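Local coordinates for group II chitinase (PDB 6JAV), which probably hydrolyses internal linkages of chitin, this chain being one family 18 catalytic domain of a much longer insect protein, held here with an inhibitor, at residues 9-14 / 363-368; 79-84 / 113-118; 93-98 / 139-144; 263-268 / 317-322. All coordinates share one frame; numbering follows the deposited sequence.

Interaction 1: 9-14 / 363-368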
loop_
_atom_site.group_PDB
_atom_site.type_symbol
_atom_site.label_atom_id
_atom_site.label_comp_id
_atom_site.label_asym_id
_atom_site.label_seq_id
_atom_site.Cartn_x
_atom_site.Cartn_y
_atom_site.Cartn_z
ATOM N N LEU A 9 -12.178 4.380 1.708
ATOM C CA LEU A 9 -11.456 3.723 0.612
ATOM C C LEU A 9 -10.268 4.649 0.343
ATOM O O LEU A 9 -10.429 5.732 -0.241
ATOM C CB LEU A 9 -12.348 3.506 -0.617
ATOM C CG LEU A 9 -11.956 2.329 -1.522
ATOM C CD1 LEU A 9 -12.958 2.107 -2.681
ATOM C CD2 LEU A 9 -10.550 2.412 -2.035
ATOM N N VAL A 10 -9.099 4.254 0.847
ATOM C CA VAL A 10 -7.899 5.076 0.817
ATOM C C VAL A 10 -7.098 4.683 -0.417
ATOM O O VAL A 10 -6.663 3.530 -0.550
ATOM C CB VAL A 10 -7.070 4.879 2.100
ATOM C CG1 VAL A 10 -5.798 5.692 2.060
ATOM C CG2 VAL A 10 -7.885 5.245 3.362
ATOM N N CYS A 11 -6.917 5.627 -1.339
ATOM C CA CYS A 11 -6.262 5.354 -2.617
ATOM C C CYS A 11 -4.894 6.009 -2.631
ATOM O O CYS A 11 -4.797 7.232 -2.454
ATOM C CB CYS A 11 -7.054 5.980 -3.757
ATOM S SG CYS A 11 -8.715 5.316 -3.976
ATOM N N TYR A 12 -3.844 5.227 -2.885
ATOM C CA TYR A 12 -2.520 5.814 -3.074
ATOM C C TYR A 12 -2.328 6.276 -4.514
ATOM O O TYR A 12 -2.617 5.540 -5.467
ATOM C CB TYR A 12 -1.393 4.847 -2.655
ATOM C CG TYR A 12 -1.161 4.818 -1.156
ATOM C CD1 TYR A 12 -1.916 3.970 -0.335
ATOM C CD2 TYR A 12 -0.241 5.671 -0.569
ATOM C CE1 TYR A 12 -1.760 3.980 1.059
ATOM C CE2 TYR A 12 -0.071 5.682 0.817
ATOM C CZ TYR A 12 -0.843 4.842 1.603
ATOM O OH TYR A 12 -0.661 4.828 2.982
ATOM N N TYR A 13 -1.837 7.496 -4.649
ATOM C CA TYR A 13 -1.407 8.110 -5.897
ATOM C C TYR A 13 0.125 8.097 -5.892
ATOM O O TYR A 13 0.746 8.280 -4.837
ATOM C CB TYR A 13 -1.936 9.571 -5.921
ATOM C CG TYR A 13 -1.320 10.358 -7.046
ATOM C CD1 TYR A 13 -1.843 10.300 -8.326
ATOM C CD2 TYR A 13 -0.156 11.077 -6.837
ATOM C CE1 TYR A 13 -1.204 10.985 -9.390
ATOM C CE2 TYR A 13 0.457 11.751 -7.866
ATOM C CZ TYR A 13 -0.061 11.680 -9.125
ATOM O OH TYR A 13 0.605 12.355 -10.140
ATOM N N THR A 14 0.748 7.880 -7.049
ATOM C CA THR A 14 2.204 7.846 -7.136
ATOM C C THR A 14 2.686 8.855 -8.175
ATOM O O THR A 14 2.206 8.860 -9.322
ATOM C CB THR A 14 2.767 6.426 -7.400
ATOM O OG1 THR A 14 2.377 5.933 -8.703
ATOM C CG2 THR A 14 2.259 5.434 -6.348
ATOM N N PRO A 363 -11.412 -1.933 -13.098
ATOM C CA PRO A 363 -12.199 -3.104 -12.664
ATOM C C PRO A 363 -11.977 -3.486 -11.206
ATOM O O PRO A 363 -12.931 -3.849 -10.502
ATOM C CB PRO A 363 -11.741 -4.205 -13.644
ATOM C CG PRO A 363 -10.345 -3.791 -14.047
ATOM C CD PRO A 363 -10.418 -2.280 -14.129
ATOM N N LEU A 364 -10.733 -3.442 -10.729
ATOM C CA LEU A 364 -10.502 -3.834 -9.340
ATOM C C LEU A 364 -11.072 -2.807 -8.373
ATOM O O LEU A 364 -11.756 -3.157 -7.394
ATOM C CB LEU A 364 -9.010 -4.045 -9.086
ATOM C CG LEU A 364 -8.302 -5.134 -9.917
ATOM C CD1 LEU A 364 -6.852 -5.352 -9.436
ATOM C CD2 LEU A 364 -9.055 -6.451 -9.934
ATOM N N LEU A 365 -10.794 -1.533 -8.618
ATOM C CA LEU A 365 -11.258 -0.496 -7.709
ATOM C C LEU A 365 -12.775 -0.371 -7.727
ATOM O O LEU A 365 -13.400 -0.196 -6.670
ATOM C CB LEU A 365 -10.553 0.817 -8.045
ATOM C CG LEU A 365 -10.760 1.991 -7.096
ATOM C CD1 LEU A 365 -10.507 1.600 -5.617
ATOM C CD2 LEU A 365 -9.839 3.130 -7.540
ATOM N N ASN A 366 -13.397 -0.492 -8.899
ATOM C CA ASN A 366 -14.863 -0.522 -8.929
ATOM C C ASN A 366 -15.431 -1.723 -8.178
ATOM O O ASN A 366 -16.501 -1.620 -7.568
ATOM C CB ASN A 366 -15.388 -0.486 -10.363
ATOM C CG ASN A 366 -15.607 0.915 -10.844
ATOM O OD1 ASN A 366 -16.498 1.620 -10.350
ATOM N ND2 ASN A 366 -14.800 1.348 -11.817
ATOM N N ALA A 367 -14.763 -2.873 -8.246
ATOM C CA ALA A 367 -15.238 -4.034 -7.483
ATOM C C ALA A 367 -15.211 -3.740 -5.985
ATOM O O ALA A 367 -16.145 -4.103 -5.255
ATOM C CB ALA A 367 -14.391 -5.269 -7.808
ATOM N N ILE A 368 -14.158 -3.071 -5.512
ATOM C CA ILE A 368 -14.089 -2.695 -4.101
ATOM C C ILE A 368 -15.232 -1.762 -3.737
ATOM O O ILE A 368 -15.923 -1.966 -2.727
ATOM C CB ILE A 368 -12.726 -2.055 -3.773
ATOM C CG1 ILE A 368 -11.576 -3.039 -3.977
ATOM C CG2 ILE A 368 -12.736 -1.511 -2.317
ATOM C CD1 ILE A 368 -10.190 -2.400 -3.924
#
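L9 of strand 9-14 faces I368 of helix 363-368, their CA atoms 8.4 Å apart, and C11 stands opposite L365 at a CA-CA distance of 9.2 Å. The two segments run nearly antiparallel, at 162°, and their axes come as close as 11.1 Å. A step of two residues along the strand is thus matched by a step of three in the reverse direction along the helix, nearly one turn. No hydrogen bond spans this gap, which is filled by aliphatic side chains. L9 points straight at the helix and divides its two methyls there: CD1 lies 3.6 Å from I368 CG2, while CD2 reaches L365 CD1 at 3.7 Å. The same CD1 also approaches L365 CD1, at 3.9 Å, so the end of L9 bridges two side chains almost one helical turn apart. L365 does not aim at the strand from its backbone; with CG anti to the backbone N (chi1 -172°) and chi2 at 50°, its methyls are nevertheless brought to the strand. Its second branch, CD2, rests more loosely against C11 SG, at 4.3 Å, a sulfur tied up in the disulfide with C36. Strand 8-14 is the first of the family 18 TIM barrel and helix 363-373 lies on its outside, so the contact joins the two ends of the domain. Strands 38-46 and 342-346 pair with strand 8-14, I345 of the latter also packing on L365 and I368, while I328 and V332 of helix 325-337 press on I368.

Interaction 2: 79-84 / 113-118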
loop_
_atom_site.group_PDB
_atom_site.type_symbol
_atom_site.label_atom_id
_atom_site.label_comp_id
_atom_site.label_asym_id
_atom_site.label_seq_id
_atom_site.Cartn_x
_atom_site.Cartn_y
_atom_site.Cartn_z
ATOM N N VAL A 79 -7.164 14.687 1.182
ATOM C CA VAL A 79 -5.932 14.473 0.412
ATOM C C VAL A 79 -4.742 14.644 1.350
ATOM O O VAL A 79 -4.504 15.744 1.872
ATOM C CB VAL A 79 -5.829 15.431 -0.783
ATOM C CG1 VAL A 79 -4.557 15.136 -1.560
ATOM C CG2 VAL A 79 -7.009 15.244 -1.689
ATOM N N SER A 80 -4.011 13.555 1.613
ATOM C CA SER A 80 -2.845 13.585 2.488
ATOM C C SER A 80 -1.559 13.412 1.689
ATOM O O SER A 80 -1.559 12.899 0.565
ATOM C CB SER A 80 -2.910 12.454 3.509
ATOM O OG SER A 80 -4.002 12.655 4.397
ATOM N N LEU A 81 -0.460 13.835 2.290
ATOM C CA LEU A 81 0.857 13.644 1.712
ATOM C C LEU A 81 1.567 12.535 2.486
ATOM O O LEU A 81 1.609 12.579 3.724
ATOM C CB LEU A 81 1.660 14.946 1.829
ATOM C CG LEU A 81 3.101 14.857 1.324
ATOM C CD1 LEU A 81 3.176 14.460 -0.158
ATOM C CD2 LEU A 81 3.772 16.193 1.564
ATOM N N ALA A 82 2.100 11.532 1.774
ATOM C CA ALA A 82 2.849 10.460 2.431
ATOM C C ALA A 82 4.332 10.768 2.458
ATOM O O ALA A 82 4.908 11.257 1.482
ATOM C CB ALA A 82 2.649 9.102 1.757
ATOM N N LEU A 83 4.966 10.446 3.576
ATOM C CA LEU A 83 6.394 10.607 3.749
ATOM C C LEU A 83 7.044 9.241 3.826
ATOM O O LEU A 83 6.661 8.416 4.667
ATOM C CB LEU A 83 6.655 11.365 5.049
ATOM C CG LEU A 83 8.109 11.455 5.495
ATOM C CD1 LEU A 83 8.921 12.305 4.503
ATOM C CD2 LEU A 83 8.168 12.083 6.874
ATOM N N GLY A 84 8.024 9.012 2.967
ATOM C CA GLY A 84 8.834 7.810 3.058
ATOM C C GLY A 84 8.694 6.914 1.840
ATOM O O GLY A 84 9.055 7.305 0.726
ATOM N N ALA A 113 3.956 23.106 8.564
ATOM C CA ALA A 113 3.992 24.265 7.662
ATOM C C ALA A 113 4.001 23.827 6.201
ATOM O O ALA A 113 3.349 24.450 5.352
ATOM C CB ALA A 113 5.221 25.122 7.971
ATOM N N PHE A 114 4.718 22.743 5.902
ATOM C CA PHE A 114 4.775 22.200 4.545
ATOM C C PHE A 114 3.386 21.767 4.085
ATOM O O PHE A 114 2.939 22.134 2.989
ATOM C CB PHE A 114 5.750 21.016 4.566
ATOM C CG PHE A 114 6.181 20.510 3.208
ATOM C CD1 PHE A 114 5.374 19.650 2.478
ATOM C CD2 PHE A 114 7.427 20.842 2.692
ATOM C CE1 PHE A 114 5.799 19.145 1.235
ATOM C CE2 PHE A 114 7.843 20.352 1.453
ATOM C CZ PHE A 114 7.028 19.491 0.730
ATOM N N LEU A 115 2.683 20.991 4.915
ATOM C CA LEU A 115 1.327 20.561 4.580
ATOM C C LEU A 115 0.417 21.752 4.325
ATOM O O LEU A 115 -0.348 21.764 3.354
ATOM C CB LEU A 115 0.737 19.735 5.719
ATOM C CG LEU A 115 1.425 18.425 6.055
ATOM C CD1 LEU A 115 0.733 17.807 7.237
ATOM C CD2 LEU A 115 1.456 17.439 4.849
ATOM N N GLU A 116 0.476 22.763 5.201
ATOM C CA GLU A 116 -0.424 23.911 5.051
ATOM C C GLU A 116 -0.082 24.735 3.812
ATOM O O GLU A 116 -0.997 25.253 3.138
ATOM C CB GLU A 116 -0.434 24.760 6.332
ATOM C CG GLU A 116 -0.929 23.985 7.525
ATOM C CD GLU A 116 -1.116 24.844 8.756
ATOM O OE1 GLU A 116 -0.176 25.589 9.095
ATOM O OE2 GLU A 116 -2.202 24.763 9.370
ATOM N N LYS A 117 1.206 24.821 3.468
ATOM C CA LYS A 117 1.615 25.578 2.280
ATOM C C LYS A 117 0.949 25.028 1.026
ATOM O O LYS A 117 0.482 25.792 0.173
ATOM C CB LYS A 117 3.133 25.550 2.120
ATOM C CG LYS A 117 3.636 26.257 0.855
ATOM C CD LYS A 117 5.141 26.352 0.880
ATOM C CE LYS A 117 5.662 27.078 -0.350
ATOM N NZ LYS A 117 7.121 27.361 -0.227
ATOM N N TYR A 118 0.882 23.699 0.901
ATOM C CA TYR A 118 0.341 23.078 -0.295
ATOM C C TYR A 118 -1.113 22.660 -0.170
ATOM O O TYR A 118 -1.672 22.143 -1.144
ATOM C CB TYR A 118 1.225 21.907 -0.734
ATOM C CG TYR A 118 2.595 22.409 -1.055
ATOM C CD1 TYR A 118 2.820 23.164 -2.210
ATOM C CD2 TYR A 118 3.656 22.205 -0.191
ATOM C CE1 TYR A 118 4.083 23.658 -2.497
ATOM C CE2 TYR A 118 4.933 22.706 -0.473
ATOM C CZ TYR A 118 5.126 23.440 -1.634
ATOM O OH TYR A 118 6.360 23.945 -1.946
#
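L81 of strand 79-84 and L115 of helix 113-118 mark the closest backbone approach, with CA atoms 7.5 Å apart. The strand residue points directly at the helix and engages two consecutive residues through different parts of its side chain. Its CD2 methyl approaches the F114 ring obliquely, 3.6 Å from CE1 and 3.9 Å from CD1, and the two side chains cross at about a right angle. Nearer the strand backbone, L81 CB is touched by L115 CD2 at 3.9 Å. F114 extends to L81 because its CG is anti to the backbone N (chi1 -167°). Y118, four residues on, lays CE2 3.9 Å above the F114 ring plane, over its centre. Strand 78-84, helix 101-118 and the parallel strand 122-126 form a beta-alpha-beta crossover of the TIM barrel, and L81 lies in the layer between barrel wall and outer helix. F120, in the turn that leads from the helix to strand 122-126, packs on both L81 and L115. Y66 of helix 65-70 adds its side chain against L81 and F114.

Interaction 3: 93-98 / 139-144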
loop_
_atom_site.group_PDB
_atom_site.type_symbol
_atom_site.label_atom_id
_atom_site.label_comp_id
_atom_site.label_asym_id
_atom_site.label_seq_id
_atom_site.Cartn_x
_atom_site.Cartn_y
_atom_site.Cartn_z
ATOM N N LYS A 93 18.369 7.085 8.020
ATOM C CA LYS A 93 18.009 8.484 8.278
ATOM C C LYS A 93 16.735 8.639 9.115
ATOM O O LYS A 93 16.655 9.566 9.938
ATOM C CB LYS A 93 17.949 9.318 6.999
ATOM C CG LYS A 93 16.840 8.939 6.050
ATOM C CD LYS A 93 16.902 9.853 4.833
ATOM C CE LYS A 93 15.935 9.356 3.782
ATOM N NZ LYS A 93 15.980 10.255 2.546
ATOM N N TYR A 94 15.731 7.767 8.939
ATOM C CA TYR A 94 14.533 7.884 9.786
ATOM C C TYR A 94 14.836 7.480 11.222
ATOM O O TYR A 94 14.303 8.087 12.174
ATOM C CB TYR A 94 13.381 7.045 9.218
ATOM C CG TYR A 94 12.755 7.675 7.997
ATOM C CD1 TYR A 94 11.750 8.609 8.129
ATOM C CD2 TYR A 94 13.203 7.343 6.710
ATOM C CE1 TYR A 94 11.178 9.214 6.997
ATOM C CE2 TYR A 94 12.644 7.938 5.571
ATOM C CZ TYR A 94 11.635 8.866 5.742
ATOM O OH TYR A 94 11.047 9.498 4.660
ATOM N N SER A 95 15.671 6.450 11.392
ATOM C CA SER A 95 16.106 6.067 12.732
ATOM C C SER A 95 16.857 7.211 13.411
ATOM O O SER A 95 16.608 7.509 14.585
ATOM C CB SER A 95 16.949 4.797 12.646
ATOM O OG SER A 95 17.397 4.392 13.930
ATOM N N LYS A 96 17.756 7.886 12.677
ATOM C CA LYS A 96 18.471 9.013 13.264
ATOM C C LYS A 96 17.499 10.106 13.684
ATOM O O LYS A 96 17.653 10.713 14.751
ATOM C CB LYS A 96 19.503 9.559 12.280
ATOM C CG LYS A 96 20.666 8.608 12.021
ATOM C CD LYS A 96 21.602 8.512 13.205
ATOM C CE LYS A 96 22.944 7.937 12.761
ATOM N NZ LYS A 96 23.866 7.714 13.907
ATOM N N LEU A 97 16.474 10.355 12.867
ATOM C CA LEU A 97 15.477 11.362 13.212
ATOM C C LEU A 97 14.741 10.985 14.494
ATOM O O LEU A 97 14.677 11.780 15.445
ATOM C CB LEU A 97 14.489 11.504 12.051
ATOM C CG LEU A 97 13.237 12.334 12.360
ATOM C CD1 LEU A 97 13.576 13.802 12.694
ATOM C CD2 LEU A 97 12.245 12.287 11.182
ATOM N N VAL A 98 14.144 9.786 14.530
ATOM C CA VAL A 98 13.214 9.488 15.623
ATOM C C VAL A 98 13.934 9.289 16.944
ATOM O O VAL A 98 13.298 9.374 18.000
ATOM C CB VAL A 98 12.255 8.311 15.335
ATOM C CG1 VAL A 98 11.457 8.572 14.040
ATOM C CG2 VAL A 98 13.005 6.985 15.266
ATOM N N LYS A 139 18.902 -4.519 11.496
ATOM C CA LYS A 139 19.545 -3.261 11.137
ATOM C C LYS A 139 19.357 -2.161 12.180
ATOM O O LYS A 139 20.291 -1.399 12.449
ATOM C CB LYS A 139 19.052 -2.799 9.764
ATOM C CG LYS A 139 19.516 -3.668 8.617
ATOM C CD LYS A 139 21.000 -3.454 8.360
ATOM C CE LYS A 139 21.527 -4.440 7.318
ATOM N NZ LYS A 139 22.064 -5.678 7.951
ATOM N N GLY A 140 18.156 -2.015 12.740
ATOM C CA GLY A 140 17.855 -0.856 13.539
ATOM C C GLY A 140 17.818 -1.174 15.017
ATOM O O GLY A 140 17.668 -2.334 15.426
ATOM N N PRO A 141 17.921 -0.139 15.846
ATOM C CA PRO A 141 17.821 -0.331 17.293
ATOM C C PRO A 141 16.376 -0.477 17.733
ATOM O O PRO A 141 15.453 0.093 17.150
ATOM C CB PRO A 141 18.394 0.980 17.845
ATOM C CG PRO A 141 18.005 2.026 16.794
ATOM C CD PRO A 141 18.122 1.277 15.481
ATOM N N ASP A 142 16.187 -1.213 18.832
ATOM C CA ASP A 142 14.874 -1.315 19.455
ATOM C C ASP A 142 14.270 0.051 19.788
ATOM O O ASP A 142 13.045 0.216 19.733
ATOM C CB ASP A 142 15.035 -2.161 20.727
ATOM C CG ASP A 142 13.790 -2.218 21.565
ATOM O OD1 ASP A 142 12.953 -3.108 21.311
ATOM O OD2 ASP A 142 13.641 -1.381 22.490
ATOM N N SER A 143 15.103 1.052 20.091
ATOM C CA SER A 143 14.597 2.383 20.415
ATOM C C SER A 143 13.894 3.073 19.239
ATOM O O SER A 143 13.251 4.108 19.461
ATOM C CB SER A 143 15.736 3.266 20.931
ATOM O OG SER A 143 16.789 3.336 19.986
ATOM N N ASP A 144 13.990 2.516 18.025
ATOM C CA ASP A 144 13.143 3.009 16.930
ATOM C C ASP A 144 11.668 2.927 17.291
ATOM O O ASP A 144 10.877 3.769 16.847
ATOM C CB ASP A 144 13.371 2.183 15.658
ATOM C CG ASP A 144 14.574 2.613 14.867
ATOM O OD1 ASP A 144 15.307 3.521 15.287
ATOM O OD2 ASP A 144 14.812 2.003 13.801
#
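S95 and D144 make the polar link between helix 93-98 and the start of helix 143-159, where their CA atoms come within 6.0 Å. The hydroxyl of S95, carried anti to its own backbone N (chi1 180°), donates through OG to D144 OD1 over a short 2.6 Å and meets the syn lone pair of that oxygen. N99 ND2 joins S95 OG at OD1 and also bonds S95 O, N99 OD1 pairs with S143 OG, and K131 N and W133 NE1 hold D144 OD2. Four donors therefore grip this buried carboxylate, which would probably stabilise its ionised form and fixes its rotation. Packing contacts are fewer: P141 CD lies 3.6 Å from S95 OG, and V98 CG2 is 4.2 Å from D144 OD1, the two side chains crossing at about a right angle. Within the second segment, a backbone bond from D144 N to P141 O closes a turn leading into the helix. Beyond the contact, W127, in the loop following strand 122-126, packs on V98 and D144 and stacks on Y94, while L97 places helix 93-98 against strand 38-46 and helix 101-118.

Interaction 4: 263-268 / 317-322. Unlike the reference sequence in segment 263-268: H263 (reference Asn).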
loop_
_atom_site.group_PDB
_atom_site.type_symbol
_atom_site.label_atom_id
_atom_site.label_comp_id
_atom_site.label_asym_id
_atom_site.label_seq_id
_atom_site.Cartn_x
_atom_site.Cartn_y
_atom_site.Cartn_z
ATOM N N HIS A 263 4.414 -25.866 -12.190
ATOM C CA HIS A 263 4.003 -24.466 -12.196
ATOM C C HIS A 263 3.037 -24.107 -11.071
ATOM O O HIS A 263 2.274 -23.147 -11.228
ATOM C CB HIS A 263 3.388 -24.129 -13.551
ATOM C CG HIS A 263 2.507 -25.211 -14.088
ATOM N ND1 HIS A 263 1.324 -25.578 -13.480
ATOM C CD2 HIS A 263 2.652 -26.030 -15.157
ATOM C CE1 HIS A 263 0.767 -26.562 -14.164
ATOM N NE2 HIS A 263 1.554 -26.857 -15.184
ATOM N N GLY A 264 3.037 -24.830 -9.958
ATOM C CA GLY A 264 2.150 -24.541 -8.851
ATOM C C GLY A 264 2.748 -23.578 -7.838
ATOM O O GLY A 264 3.675 -22.813 -8.129
ATOM N N LEU A 265 2.193 -23.630 -6.623
ATOM C CA LEU A 265 2.695 -22.846 -5.503
ATOM C C LEU A 265 3.949 -23.497 -4.945
ATOM O O LEU A 265 4.132 -24.714 -5.043
ATOM C CB LEU A 265 1.649 -22.797 -4.386
ATOM C CG LEU A 265 0.345 -22.030 -4.599
ATOM C CD1 LEU A 265 -0.577 -22.252 -3.398
ATOM C CD2 LEU A 265 0.621 -20.538 -4.828
ATOM N N ASN A 266 4.822 -22.677 -4.362
ATOM C CA ASN A 266 5.998 -23.129 -3.618
ATOM C C ASN A 266 7.035 -23.854 -4.479
ATOM O O ASN A 266 7.834 -24.640 -3.955
ATOM C CB ASN A 266 5.613 -23.954 -2.384
ATOM C CG ASN A 266 4.665 -23.206 -1.472
ATOM O OD1 ASN A 266 4.947 -22.079 -1.069
ATOM N ND2 ASN A 266 3.529 -23.808 -1.167
ATOM N N ILE A 267 7.062 -23.594 -5.780
ATOM C CA ILE A 267 8.035 -24.217 -6.685
ATOM C C ILE A 267 9.273 -23.339 -6.816
ATOM O O ILE A 267 9.176 -22.107 -6.689
ATOM C CB ILE A 267 7.424 -24.514 -8.065
ATOM C CG1 ILE A 267 7.143 -23.212 -8.828
ATOM C CG2 ILE A 267 6.154 -25.365 -7.943
ATOM C CD1 ILE A 267 6.644 -23.436 -10.212
ATOM N N PRO A 268 10.449 -23.916 -7.097
ATOM C CA PRO A 268 11.685 -23.125 -7.107
ATOM C C PRO A 268 11.700 -22.027 -8.162
ATOM O O PRO A 268 11.224 -22.197 -9.289
ATOM C CB PRO A 268 12.778 -24.174 -7.376
ATOM C CG PRO A 268 12.205 -25.422 -6.823
ATOM C CD PRO A 268 10.734 -25.367 -7.135
ATOM N N ASN A 317 8.370 -19.910 -18.554
ATOM C CA ASN A 317 9.021 -19.816 -17.255
ATOM C C ASN A 317 8.621 -18.560 -16.471
ATOM O O ASN A 317 9.321 -18.187 -15.530
ATOM C CB ASN A 317 10.545 -19.950 -17.384
ATOM C CG ASN A 317 11.218 -18.712 -17.963
ATOM O OD1 ASN A 317 10.566 -17.787 -18.454
ATOM N ND2 ASN A 317 12.544 -18.696 -17.907
ATOM N N GLN A 318 7.520 -17.914 -16.840
ATOM C CA GLN A 318 7.039 -16.728 -16.135
ATOM C C GLN A 318 5.787 -17.073 -15.339
ATOM O O GLN A 318 4.919 -17.806 -15.816
ATOM C CB GLN A 318 6.706 -15.631 -17.135
ATOM C CG GLN A 318 7.941 -15.156 -17.895
ATOM C CD GLN A 318 8.983 -14.586 -16.962
ATOM O OE1 GLN A 318 8.755 -13.564 -16.307
ATOM N NE2 GLN A 318 10.127 -15.250 -16.868
ATOM N N TRP A 319 5.690 -16.528 -14.118
ATOM C CA TRP A 319 4.612 -16.883 -13.196
ATOM C C TRP A 319 4.283 -15.639 -12.369
ATOM O O TRP A 319 5.206 -14.964 -11.902
ATOM C CB TRP A 319 5.148 -17.999 -12.283
ATOM C CG TRP A 319 4.196 -18.785 -11.425
ATOM C CD1 TRP A 319 3.743 -20.076 -11.652
ATOM C CD2 TRP A 319 3.687 -18.412 -10.136
ATOM N NE1 TRP A 319 2.951 -20.493 -10.602
ATOM C CE2 TRP A 319 2.899 -19.491 -9.662
ATOM C CE3 TRP A 319 3.791 -17.247 -9.346
ATOM C CZ2 TRP A 319 2.236 -19.453 -8.434
ATOM C CZ3 TRP A 319 3.139 -17.213 -8.109
ATOM C CH2 TRP A 319 2.363 -18.302 -7.673
ATOM N N VAL A 320 2.999 -15.326 -12.189
ATOM C CA VAL A 320 2.627 -14.112 -11.444
ATOM C C VAL A 320 1.427 -14.401 -10.555
ATOM O O VAL A 320 0.486 -15.082 -10.966
ATOM C CB VAL A 320 2.356 -12.940 -12.419
ATOM C CG1 VAL A 320 1.168 -13.226 -13.321
ATOM C CG2 VAL A 320 2.151 -11.610 -11.639
ATOM N N SER A 321 1.450 -13.880 -9.320
ATOM C CA SER A 321 0.293 -14.005 -8.439
ATOM C C SER A 321 -0.287 -12.623 -8.181
ATOM O O SER A 321 0.458 -11.642 -8.107
ATOM C CB SER A 321 0.671 -14.675 -7.112
ATOM O OG SER A 321 1.675 -13.942 -6.440
ATOM N N PHE A 322 -1.612 -12.550 -8.051
ATOM C CA PHE A 322 -2.303 -11.261 -8.086
ATOM C C PHE A 322 -3.731 -11.434 -7.586
ATOM O O PHE A 322 -4.204 -12.551 -7.339
ATOM C CB PHE A 322 -2.278 -10.672 -9.514
ATOM C CG PHE A 322 -3.074 -11.467 -10.506
ATOM C CD1 PHE A 322 -2.549 -12.645 -11.044
ATOM C CD2 PHE A 322 -4.360 -11.090 -10.867
ATOM C CE1 PHE A 322 -3.292 -13.412 -11.956
ATOM C CE2 PHE A 322 -5.107 -11.863 -11.803
ATOM C CZ PHE A 322 -4.552 -13.026 -12.317
#
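W319 reaches from strand 318-321 to the loop 263-268 and hands it one hydrogen bond, from NE1 to H263 O at 2.8 Å. The N-H...O angle is 148°. The acceptor oxygen lies in the plane of the indole, at its edge, but the donor stands 56° above the carbonyl plane and so misses the lone pairs. At the far end of the same ring, L265 CD2 sits 4.0 Å from W319 CH2, near the ring plane, so that polar and apolar contacts share the rim of the indole. The ring is projected at the loop by its first torsion, which sets CG anti to the backbone N (chi1 -167°).

The next shell holds both partners. Y312 stacks on the indole, with F255 meeting it steeply and I257 packing on it too, and Y314 stacks on H263, a residue that is asparagine in the reference sequence. T208 fastens the loop, its OG1 bonding G264 O and I267 N, and also touches W319. Strand 318-321 pairs antiparallel with strands 244-257 and 312-315. Such a set of antiparallel strands, inserted between the seventh barrel strand and helix 325-337, is consistent with the alpha+beta insertion domain of many family 18 chitinases.

Overall arrangement
Interactions 1 and 2 are buried, purely apolar joints between barrel strands and outer helices, their centres 21 Å apart; interaction 1 joins the ends of the domain, with the others nested in the chain between its segments. Interaction 3, also buried, joins a short helix to the start of helix 143-159 through a hydrogen-bonded carboxylate. It touches interaction 2, Y94 OH lying 3.2 Å from G84 CA, and the two interlock along the chain because their segments alternate. Interaction 4, partly buried, lies on the opposite side of the chain's centre from interaction 2, their centres about 39 Å apart; there an indole edge combines a hydrogen bond with apolar packing.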